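Local atomic coordinates of argininosuccinate lyase (Chelativorans sp., PDB entry 6RXA), a protein that acts as a C-N lyase of the aspartase/fumarase superfamily, here an engineered EDDS lyase, and probably cleaves argininosuccinate to fumarate and arginine. Residues A[229-242]-A[313-327]. The protein carries 2 engineered substitutions. Numbering follows the deposited sequence.
Engineered in segment 313-327: M320 (natural residue Tyr).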
loop_
_atom_site.group_PDB
_atom_site.type_symbol
_atom_site.label_atom_id
_atom_site.label_comp_id
_atom_site.label_asym_id
_atom_site.label_seq_id
_atom_site.Cartn_x
_atom_site.Cartn_y
_atom_site.Cartn_z
ATOM N N ILE A 229 5.724 -25.189 13.821
ATOM C CA ILE A 229 5.707 -24.444 12.567
ATOM C C ILE A 229 5.227 -23.023 12.819
ATOM O O ILE A 229 5.834 -22.051 12.357
ATOM C CB ILE A 229 4.853 -25.151 11.497
ATOM C CG1 ILE A 229 5.486 -26.475 11.089
ATOM C CG2 ILE A 229 4.658 -24.242 10.286
ATOM C CD1 ILE A 229 4.470 -27.428 10.490
ATOM N N GLU A 230 4.136 -22.872 13.566
ATOM C CA GLU A 230 3.669 -21.531 13.900
ATOM C C GLU A 230 4.751 -20.753 14.641
ATOM O O GLU A 230 4.871 -19.538 14.455
ATOM C CB GLU A 230 2.375 -21.622 14.711
ATOM C CG GLU A 230 1.749 -20.289 15.106
ATOM C CD GLU A 230 1.218 -19.474 13.941
ATOM O OE1 GLU A 230 1.462 -19.811 12.755
ATOM O OE2 GLU A 230 0.536 -18.467 14.220
ATOM N N GLY A 231 5.562 -21.444 15.441
ATOM C CA GLY A 231 6.619 -20.770 16.179
ATOM C C GLY A 231 7.644 -20.086 15.288
ATOM O O GLY A 231 8.174 -19.033 15.641
ATOM N N VAL A 232 7.955 -20.684 14.132
ATOM C CA VAL A 232 8.937 -20.082 13.225
ATOM C C VAL A 232 8.332 -19.382 12.014
ATOM O O VAL A 232 8.913 -18.415 11.493
ATOM C CB VAL A 232 10.031 -21.085 12.779
ATOM C CG1 VAL A 232 10.794 -21.610 14.003
ATOM C CG2 VAL A 232 9.449 -22.223 11.929
ATOM N N ALA A 233 7.189 -19.878 11.525
ATOM C CA ALA A 233 6.515 -19.299 10.371
ATOM C C ALA A 233 5.595 -18.147 10.741
ATOM O O ALA A 233 5.326 -17.281 9.889
ATOM C CB ALA A 233 5.698 -20.378 9.648
ATOM N N GLY A 234 5.132 -18.108 11.984
ATOM C CA GLY A 234 4.172 -17.094 12.394
ATOM C C GLY A 234 4.768 -15.696 12.368
ATOM O O GLY A 234 5.838 -15.442 12.933
ATOM N N TRP A 235 4.048 -14.772 11.736
ATOM C CA TRP A 235 4.506 -13.402 11.541
ATOM C C TRP A 235 3.335 -12.433 11.621
ATOM O O TRP A 235 3.522 -11.231 11.383
ATOM C CB TRP A 235 5.162 -13.288 10.166
ATOM C CG TRP A 235 6.240 -12.244 10.021
ATOM C CD1 TRP A 235 6.188 -11.109 9.285
ATOM C CD2 TRP A 235 7.556 -12.302 10.576
ATOM N NE1 TRP A 235 7.392 -10.437 9.356
ATOM C CE2 TRP A 235 8.247 -11.152 10.148
ATOM C CE3 TRP A 235 8.208 -13.209 11.411
ATOM C CZ2 TRP A 235 9.553 -10.875 10.539
ATOM C CZ3 TRP A 235 9.513 -12.946 11.785
ATOM C CH2 TRP A 235 10.170 -11.784 11.354
ATOM N N ASP A 236 2.128 -12.915 11.935
ATOM C CA ASP A 236 0.970 -12.034 11.845
ATOM C C ASP A 236 1.045 -10.926 12.889
ATOM O O ASP A 236 0.494 -9.844 12.674
ATOM C CB ASP A 236 -0.329 -12.814 12.033
ATOM C CG ASP A 236 -0.697 -13.680 10.845
ATOM O OD1 ASP A 236 0.070 -13.750 9.860
ATOM O OD2 ASP A 236 -1.813 -14.258 10.910
ATOM N N HIS A 237 1.690 -11.201 14.035
ATOM C CA HIS A 237 1.887 -10.192 15.074
ATOM C C HIS A 237 2.738 -9.032 14.582
ATOM O O HIS A 237 2.566 -7.897 15.051
ATOM C CB HIS A 237 2.524 -10.838 16.309
ATOM C CG HIS A 237 3.829 -11.526 16.035
ATOM N ND1 HIS A 237 3.915 -12.666 15.267
ATOM C CD2 HIS A 237 5.094 -11.243 16.435
ATOM C CE1 HIS A 237 5.177 -13.051 15.193
ATOM N NE2 HIS A 237 5.912 -12.214 15.906
ATOM N N VAL A 238 3.664 -9.286 13.655
ATOM C CA VAL A 238 4.479 -8.213 13.092
ATOM C C VAL A 238 3.628 -7.326 12.189
ATOM O O VAL A 238 3.672 -6.090 12.269
ATOM C CB VAL A 238 5.698 -8.806 12.359
ATOM C CG1 VAL A 238 6.601 -7.725 11.821
ATOM C CG2 VAL A 238 6.473 -9.737 13.298
ATOM N N ALA A 239 2.832 -7.952 11.318
ATOM C CA ALA A 239 1.881 -7.208 10.504
ATOM C C ALA A 239 0.909 -6.424 11.375
ATOM O O ALA A 239 0.612 -5.256 11.087
ATOM C CB ALA A 239 1.120 -8.168 9.590
ATOM N N GLU A 240 0.418 -7.043 12.457
ATOM C CA GLU A 240 -0.554 -6.376 13.314
ATOM C C GLU A 240 0.063 -5.187 14.043
ATOM O O GLU A 240 -0.583 -4.144 14.184
ATOM C CB GLU A 240 -1.178 -7.364 14.294
ATOM C CG GLU A 240 -2.285 -6.774 15.129
ATOM C CD GLU A 240 -2.865 -7.749 16.133
ATOM O OE1 GLU A 240 -2.552 -8.946 16.084
ATOM O OE2 GLU A 240 -3.650 -7.309 16.985
ATOM N N HIS A 241 1.306 -5.317 14.498
ATOM C CA HIS A 241 2.000 -4.187 15.117
ATOM C C HIS A 241 2.134 -3.028 14.130
ATOM O O HIS A 241 1.840 -1.868 14.464
ATOM C CB HIS A 241 3.353 -4.690 15.625
ATOM C CG HIS A 241 4.026 -3.774 16.587
ATOM N ND1 HIS A 241 5.013 -4.208 17.447
ATOM C CD2 HIS A 241 3.877 -2.448 16.818
ATOM C CE1 HIS A 241 5.436 -3.188 18.173
ATOM N NE2 HIS A 241 4.766 -2.108 17.809
ATOM N N ALA A 242 2.513 -3.327 12.892
ATOM C CA ALA A 242 2.583 -2.297 11.864
ATOM C C ALA A 242 1.220 -1.660 11.623
ATOM O O ALA A 242 1.120 -0.433 11.437
ATOM C CB ALA A 242 3.139 -2.888 10.568
ATOM N N LEU A 313 4.184 -11.588 3.316
ATOM C CA LEU A 313 3.442 -12.756 3.784
ATOM C C LEU A 313 2.570 -13.325 2.676
ATOM O O LEU A 313 2.406 -14.542 2.582
ATOM C CB LEU A 313 2.612 -12.395 5.009
ATOM C CG LEU A 313 3.424 -11.985 6.248
ATOM C CD1 LEU A 313 2.505 -11.706 7.425
ATOM C CD2 LEU A 313 4.452 -13.056 6.582
ATOM N N ASN A 314 2.034 -12.465 1.818
ATOM C CA ASN A 314 1.276 -12.923 0.665
ATOM C C ASN A 314 2.137 -13.586 -0.396
ATOM O O ASN A 314 1.588 -14.152 -1.345
ATOM C CB ASN A 314 0.561 -11.720 0.044
ATOM C CG ASN A 314 -0.746 -11.436 0.706
ATOM O OD1 ASN A 314 -1.555 -12.343 0.907
ATOM N ND2 ASN A 314 -0.992 -10.172 1.037
ATOM N N ALA A 315 3.456 -13.551 -0.273
ATOM C CA ALA A 315 4.347 -13.994 -1.334
ATOM C C ALA A 315 4.968 -15.368 -1.092
ATOM O O ALA A 315 5.668 -15.880 -1.977
ATOM C CB ALA A 315 5.485 -12.979 -1.521
ATOM N N ILE A 316 4.756 -15.960 0.086
ATOM C CA ILE A 316 5.463 -17.165 0.508
ATOM C C ILE A 316 4.495 -18.287 0.874
ATOM O O ILE A 316 3.286 -18.175 0.652
ATOM C CB ILE A 316 6.437 -16.844 1.664
ATOM C CG1 ILE A 316 5.683 -16.303 2.882
ATOM C CG2 ILE A 316 7.484 -15.828 1.183
ATOM C CD1 ILE A 316 6.480 -16.284 4.172
ATOM N N GLU A 317 5.028 -19.388 1.399
ATOM C CA GLU A 317 4.258 -20.489 1.958
ATOM C C GLU A 317 4.162 -20.317 3.478
ATOM O O GLU A 317 4.637 -19.325 4.043
ATOM C CB GLU A 317 4.886 -21.828 1.570
ATOM C CG GLU A 317 4.843 -22.111 0.062
ATOM C CD GLU A 317 5.780 -21.237 -0.745
ATOM O OE1 GLU A 317 6.983 -21.172 -0.384
ATOM O OE2 GLU A 317 5.312 -20.645 -1.742
ATOM N N TYR A 318 3.530 -21.281 4.160
ATOM C CA TYR A 318 3.380 -21.193 5.616
ATOM C C TYR A 318 4.599 -21.846 6.258
ATOM O O TYR A 318 4.525 -22.877 6.932
ATOM C CB TYR A 318 2.055 -21.774 6.128
ATOM C CG TYR A 318 1.633 -20.967 7.340
ATOM C CD1 TYR A 318 0.920 -19.793 7.195
ATOM C CD2 TYR A 318 2.029 -21.325 8.611
ATOM C CE1 TYR A 318 0.608 -19.007 8.293
ATOM C CE2 TYR A 318 1.718 -20.542 9.721
ATOM C CZ TYR A 318 1.001 -19.382 9.552
ATOM O OH TYR A 318 0.692 -18.596 10.654
ATOM N N GLN A 319 5.739 -21.196 6.008
ATOM C CA GLN A 319 7.053 -21.694 6.354
ATOM C C GLN A 319 7.898 -20.595 6.982
ATOM O O GLN A 319 7.640 -19.403 6.803
ATOM C CB GLN A 319 7.828 -22.067 5.075
ATOM C CG GLN A 319 7.293 -23.242 4.316
ATOM C CD GLN A 319 8.008 -23.463 2.995
ATOM O OE1 GLN A 319 9.115 -22.958 2.766
ATOM N NE2 GLN A 319 7.366 -24.216 2.100
ATOM N N MET A 320 8.936 -21.007 7.698
ATOM C CA MET A 320 10.055 -20.109 7.952
ATOM C C MET A 320 10.610 -19.639 6.613
ATOM O O MET A 320 10.826 -20.445 5.703
ATOM C CB MET A 320 11.133 -20.871 8.708
ATOM C CG MET A 320 12.429 -20.123 8.858
ATOM S SD MET A 320 12.227 -18.833 10.072
ATOM C CE MET A 320 13.710 -17.861 9.786
ATOM N N SER A 321 10.848 -18.339 6.501
ATOM C CA SER A 321 11.324 -17.733 5.272
ATOM C C SER A 321 12.175 -16.526 5.620
ATOM O O SER A 321 11.783 -15.712 6.457
ATOM C CB SER A 321 10.136 -17.264 4.428
ATOM O OG SER A 321 10.543 -16.465 3.331
ATOM N N ALA A 322 13.307 -16.395 4.950
ATOM C CA ALA A 322 14.136 -15.204 5.083
ATOM C C ALA A 322 13.656 -14.053 4.206
ATOM O O ALA A 322 14.288 -12.991 4.196
ATOM C CB ALA A 322 15.600 -15.559 4.772
ATOM N N ALA A 323 12.554 -14.219 3.479
ATOM C CA ALA A 323 12.029 -13.170 2.616
ATOM C C ALA A 323 11.033 -12.250 3.314
ATOM O O ALA A 323 10.573 -11.282 2.699
ATOM C CB ALA A 323 11.333 -13.775 1.384
ATOM N N ARG A 324 10.684 -12.519 4.570
ATOM C CA ARG A 324 9.685 -11.715 5.258
ATOM C C ARG A 324 10.259 -10.362 5.645
ATOM O O ARG A 324 11.395 -10.260 6.115
ATOM C CB ARG A 324 9.205 -12.458 6.503
ATOM C CG ARG A 324 8.407 -13.728 6.173
ATOM C CD ARG A 324 8.065 -14.558 7.401
ATOM N NE ARG A 324 9.286 -15.038 8.049
ATOM C CZ ARG A 324 9.334 -15.844 9.108
ATOM N NH1 ARG A 324 8.226 -16.301 9.664
ATOM N NH2 ARG A 324 10.504 -16.193 9.612
ATOM N N VAL A 325 9.461 -9.324 5.452
ATOM C CA VAL A 325 9.812 -7.957 5.831
ATOM C C VAL A 325 9.529 -7.750 7.313
ATOM O O VAL A 325 8.563 -8.297 7.871
ATOM C CB VAL A 325 9.059 -6.963 4.925
ATOM C CG1 VAL A 325 9.237 -5.522 5.371
ATOM C CG2 VAL A 325 9.545 -7.125 3.482
ATOM N N GLU A 326 10.390 -6.964 7.950
ATOM C CA GLU A 326 10.375 -6.744 9.385
ATOM C C GLU A 326 9.818 -5.362 9.712
ATOM O O GLU A 326 9.769 -4.463 8.863
ATOM C CB GLU A 326 11.800 -6.866 9.939
ATOM C CG GLU A 326 12.375 -8.278 9.837
ATOM C CD GLU A 326 13.851 -8.319 9.447
ATOM O OE1 GLU A 326 14.288 -7.514 8.595
ATOM O OE2 GLU A 326 14.581 -9.166 9.991
ATOM N N LEU A 327 9.407 -5.195 10.972
ATOM C CA LEU A 327 9.112 -3.879 11.525
ATOM C C LEU A 327 10.379 -3.366 12.203
ATOM O O LEU A 327 10.868 -3.987 13.154
ATOM C CB LEU A 327 7.976 -3.944 12.537
ATOM C CG LEU A 327 7.535 -2.602 13.124
ATOM C CD1 LEU A 327 7.133 -1.590 12.050
ATOM C CD2 LEU A 327 6.374 -2.822 14.124
HETATM O O HOH W 1 0.052 -16.341 12.793
HETATM O O HOH W 2 1.814 -15.869 10.249
#
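W235 and R324 form the tight centre of this contact. With CG anti to the backbone N (chi1 -151°), the indole reaches into segment 313-327. R324 CD sits over its five-membered ring, and the guanidinium lies flat on the benzo half, planes at 28°, as an off-centre cation-pi pair. V238 CG2 covers the opposite face, while L313 CD2 packs against W235 CB at 3.7 Å. In the ring plane, W235 NE1 donates a nearly straight bond of 2.9 Å to V325 O. Replacing W235 by an alanine would probably leave V325 O without this donor and strip the R324 guanidinium of the flat surface it stacks on. R324 NH1 grips V232 O (2.9 Å), in the carbonyl plane, and more weakly A233 O, so the cation holds carbonyls at the C-terminal end of helix 228-233. G234 breaks the helical course, and W235 takes the N-cap position of helix 236-262, one of the long helices of the central bundle typical of the aspartase/fumarase superfamily. Y318 OH donates to the syn lone pair of E230 OE1 (2.5 Å), ring and carboxylate only 8° from coplanar; two waters donate to this hydroxyl, one linking it to W235 N and D236 OD1. K181 of a second subunit pairs with E230 OE2. L327 CD2 rests over the face of H241, 3.5 Å from its CG. Packing is looser at partly exposed M320 and E326, each modelled in two conformers. In one, CB of M320, engineered from tyrosine, lies 3.9 Å from V232 CG2; the side chain is near N113, a succinate-binding residue, and a bound formate, probably from the crystallisation liquor. E326 CG leans, likewise in one conformer, on the indole edge; its carboxylate pairs with K297 of a third subunit.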